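Local coordinates for malate dehydrogenase (PDB 1V9N), which catalyses the NAD-dependent oxidation of (S)-malate to oxaloacetate and works as a homodimer of the LDH2/MDH2 oxidoreductase family, at residues R25-K29 with L30-E34. Numbering follows the deposited sequence.
Sequences RVLTK and LGVPE
The carbonyl oxygen of L27 is gripped by two backbone N-H groups where helix 16-29 comes to its end. V32 N gives the straighter bond, 3.0 Å to L27 O at 154°, while L30 N divides its hydrogen between L27 O and V26 O, both bonds weak. G31 N, meanwhile, bonds T28 O at 3.0 Å from above the carbonyl plane. This is a Schellman motif, a classic helix C-cap: the chain reverses at G31 with a positive phi of 98°, where a CB would collide with the oxygen of L30.

The motif's characteristic hydrophobic contact, between the residues of its outer bond, is made here by L27 and V32, CB to CB 4.1 Å. V32 CB and CG2, the latter turned anti to its own carbonyl carbon, lie against L27 O, 3.2 Å away at CB, and probably limit solvent access to it. L30 runs alongside V26, with CD1 4.1 Å from V26 CG1; I67 of helix 60-69 and V355 of helix 342-355 pack on L30 as well. Cut back to an alanine, this position would probably lose its hold on V26 and leave a gap facing I67 and V355, though the backbone bonds would remain. T28 lies against V32 O through its CA-H, 3.5 Å from T28 CA to V32 O, and through CG2, which also touches E34 CA at the start of helix 34-49; T28 OG1 turns back to bond V24 O.

L27 O and T28 O, in the last turn of the helix, are thus satisfied by N-H groups of the residues that follow it, while V26, L27, L30 and V32 join the helix end to helices 34-49, 60-69 and 342-355.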
ATOM      1  N   ARG A  25     -26.004 -25.033   3.154  1.00 23.41           N
ATOM      2  CA  ARG A  25     -26.584 -26.328   2.786  1.00 24.09           C
ATOM      3  C   ARG A  25     -25.677 -27.045   1.794  1.00 22.68           C
ATOM      4  O   ARG A  25     -25.329 -28.210   1.977  1.00 23.58           O
ATOM      5  CB  ARG A  25     -27.960 -26.161   2.129  1.00 25.69           C
ATOM      6  CG  ARG A  25     -29.125 -26.001   3.078  1.00 27.71           C
ATOM      7  CD  ARG A  25     -30.426 -26.395   2.384  1.00 27.86           C
ATOM      8  NE  ARG A  25     -30.798 -25.491   1.300  1.00 28.36           N
ATOM      9  CZ  ARG A  25     -31.189 -24.233   1.482  1.00 28.22           C
ATOM     10  NH1 ARG A  25     -31.258 -23.729   2.706  1.00 28.03           N
ATOM     11  NH2 ARG A  25     -31.521 -23.480   0.441  1.00 29.52           N
ATOM     12  N   VAL A  26     -25.316 -26.336   0.732  1.00 23.01           N
ATOM     13  CA  VAL A  26     -24.460 -26.884  -0.309  1.00 24.16           C
ATOM     14  C   VAL A  26     -23.116 -27.354   0.245  1.00 23.28           C
ATOM     15  O   VAL A  26     -22.696 -28.489   0.008  1.00 23.78           O
ATOM     16  CB  VAL A  26     -24.198 -25.838  -1.415  1.00 23.72           C
ATOM     17  CG1 VAL A  26     -23.211 -26.389  -2.439  1.00 24.43           C
ATOM     18  CG2 VAL A  26     -25.501 -25.451  -2.088  1.00 24.57           C
ATOM     19  N   LEU A  27     -22.452 -26.481   0.996  1.00 21.98           N
ATOM     20  CA  LEU A  27     -21.143 -26.799   1.554  1.00 22.37           C
ATOM     21  C   LEU A  27     -21.144 -27.969   2.530  1.00 20.88           C
ATOM     22  O   LEU A  27     -20.258 -28.821   2.467  1.00 21.62           O
ATOM     23  CB  LEU A  27     -20.534 -25.555   2.212  1.00 21.06           C
ATOM     24  CG  LEU A  27     -20.254 -24.391   1.249  1.00 23.28           C
ATOM     25  CD1 LEU A  27     -19.685 -23.216   2.026  1.00 20.59           C
ATOM     26  CD2 LEU A  27     -19.267 -24.829   0.158  1.00 23.21           C
ATOM     27  N   THR A  28     -22.120 -28.019   3.433  1.00 20.14           N
ATOM     28  CA  THR A  28     -22.169 -29.119   4.388  1.00 20.63           C
ATOM     29  C   THR A  28     -22.510 -30.430   3.682  1.00 20.05           C
ATOM     30  O   THR A  28     -22.048 -31.489   4.086  1.00 21.69           O
ATOM     31  CB  THR A  28     -23.181 -28.853   5.532  1.00 19.76           C
ATOM     32  OG1 THR A  28     -24.463 -28.507   4.991  1.00 22.30           O
ATOM     33  CG2 THR A  28     -22.674 -27.721   6.417  1.00 20.56           C
ATOM     34  N   LYS A  29     -23.307 -30.351   2.621  1.00 21.04           N
ATOM     35  CA  LYS A  29     -23.678 -31.537   1.840  1.00 22.66           C
ATOM     36  C   LYS A  29     -22.424 -32.118   1.172  1.00 22.25           C
ATOM     37  O   LYS A  29     -22.348 -33.316   0.898  1.00 22.48           O
ATOM     38  CB  LYS A  29     -24.700 -31.162   0.759  1.00 22.49           C
ATOM     39  CG  LYS A  29     -25.158 -32.330  -0.122  1.00 24.95           C
ATOM     40  CD  LYS A  29     -25.976 -33.337   0.670  1.00 26.44           C
ATOM     41  CE  LYS A  29     -26.440 -34.494  -0.205  1.00 28.27           C
ATOM     42  NZ  LYS A  29     -27.220 -35.483   0.579  1.00 31.61           N
ATOM     43  N   LEU A  30     -21.440 -31.258   0.917  1.00 21.37           N
ATOM     44  CA  LEU A  30     -20.192 -31.682   0.286  1.00 21.58           C
ATOM     45  C   LEU A  30     -19.142 -32.118   1.311  1.00 19.73           C
ATOM     46  O   LEU A  30     -18.007 -32.423   0.956  1.00 19.62           O
ATOM     47  CB  LEU A  30     -19.631 -30.554  -0.588  1.00 21.09           C
ATOM     48  CG  LEU A  30     -20.380 -30.273  -1.892  1.00 23.71           C
ATOM     49  CD1 LEU A  30     -19.964 -28.926  -2.458  1.00 22.85           C
ATOM     50  CD2 LEU A  30     -20.093 -31.392  -2.890  1.00 24.75           C
ATOM     51  N   GLY A  31     -19.521 -32.135   2.584  1.00 19.94           N
ATOM     52  CA  GLY A  31     -18.597 -32.570   3.616  1.00 19.92           C
ATOM     53  C   GLY A  31     -17.862 -31.487   4.388  1.00 20.79           C
ATOM     54  O   GLY A  31     -17.018 -31.799   5.232  1.00 21.31           O
ATOM     55  N   VAL A  32     -18.164 -30.224   4.109  1.00 20.11           N
ATOM     56  CA  VAL A  32     -17.507 -29.125   4.812  1.00 21.01           C
ATOM     57  C   VAL A  32     -18.109 -28.995   6.207  1.00 22.46           C
ATOM     58  O   VAL A  32     -19.326 -28.884   6.351  1.00 22.03           O
ATOM     59  CB  VAL A  32     -17.701 -27.777   4.070  1.00 21.16           C
ATOM     60  CG1 VAL A  32     -17.041 -26.641   4.861  1.00 21.74           C
ATOM     61  CG2 VAL A  32     -17.104 -27.857   2.672  1.00 20.38           C
ATOM     62  N   PRO A  33     -17.267 -29.036   7.256  1.00 23.88           N
ATOM     63  CA  PRO A  33     -17.781 -28.908   8.627  1.00 24.48           C
ATOM     64  C   PRO A  33     -18.670 -27.674   8.706  1.00 25.23           C
ATOM     65  O   PRO A  33     -18.349 -26.629   8.134  1.00 24.64           O
ATOM     66  CB  PRO A  33     -16.511 -28.772   9.456  1.00 25.97           C
ATOM     67  CG  PRO A  33     -15.543 -29.662   8.695  1.00 25.23           C
ATOM     68  CD  PRO A  33     -15.812 -29.267   7.254  1.00 24.15           C
ATOM     69  N   GLU A  34     -19.789 -27.804   9.410  1.00 24.61           N
ATOM     70  CA  GLU A  34     -20.753 -26.721   9.533  1.00 24.83           C
ATOM     71  C   GLU A  34     -20.181 -25.362   9.917  1.00 23.41           C
ATOM     72  O   GLU A  34     -20.575 -24.345   9.352  1.00 22.23           O
ATOM     73  CB  GLU A  34     -21.848 -27.107  10.530  1.00 26.87           C
ATOM     74  CG  GLU A  34     -22.858 -26.001  10.781  1.00 33.31           C
ATOM     75  CD  GLU A  34     -24.053 -26.477  11.582  1.00 37.03           C
ATOM     76  OE1 GLU A  34     -23.847 -27.086  12.655  1.00 38.30           O
ATOM     77  OE2 GLU A  34     -25.197 -26.237  11.134  1.00 39.14           O
TER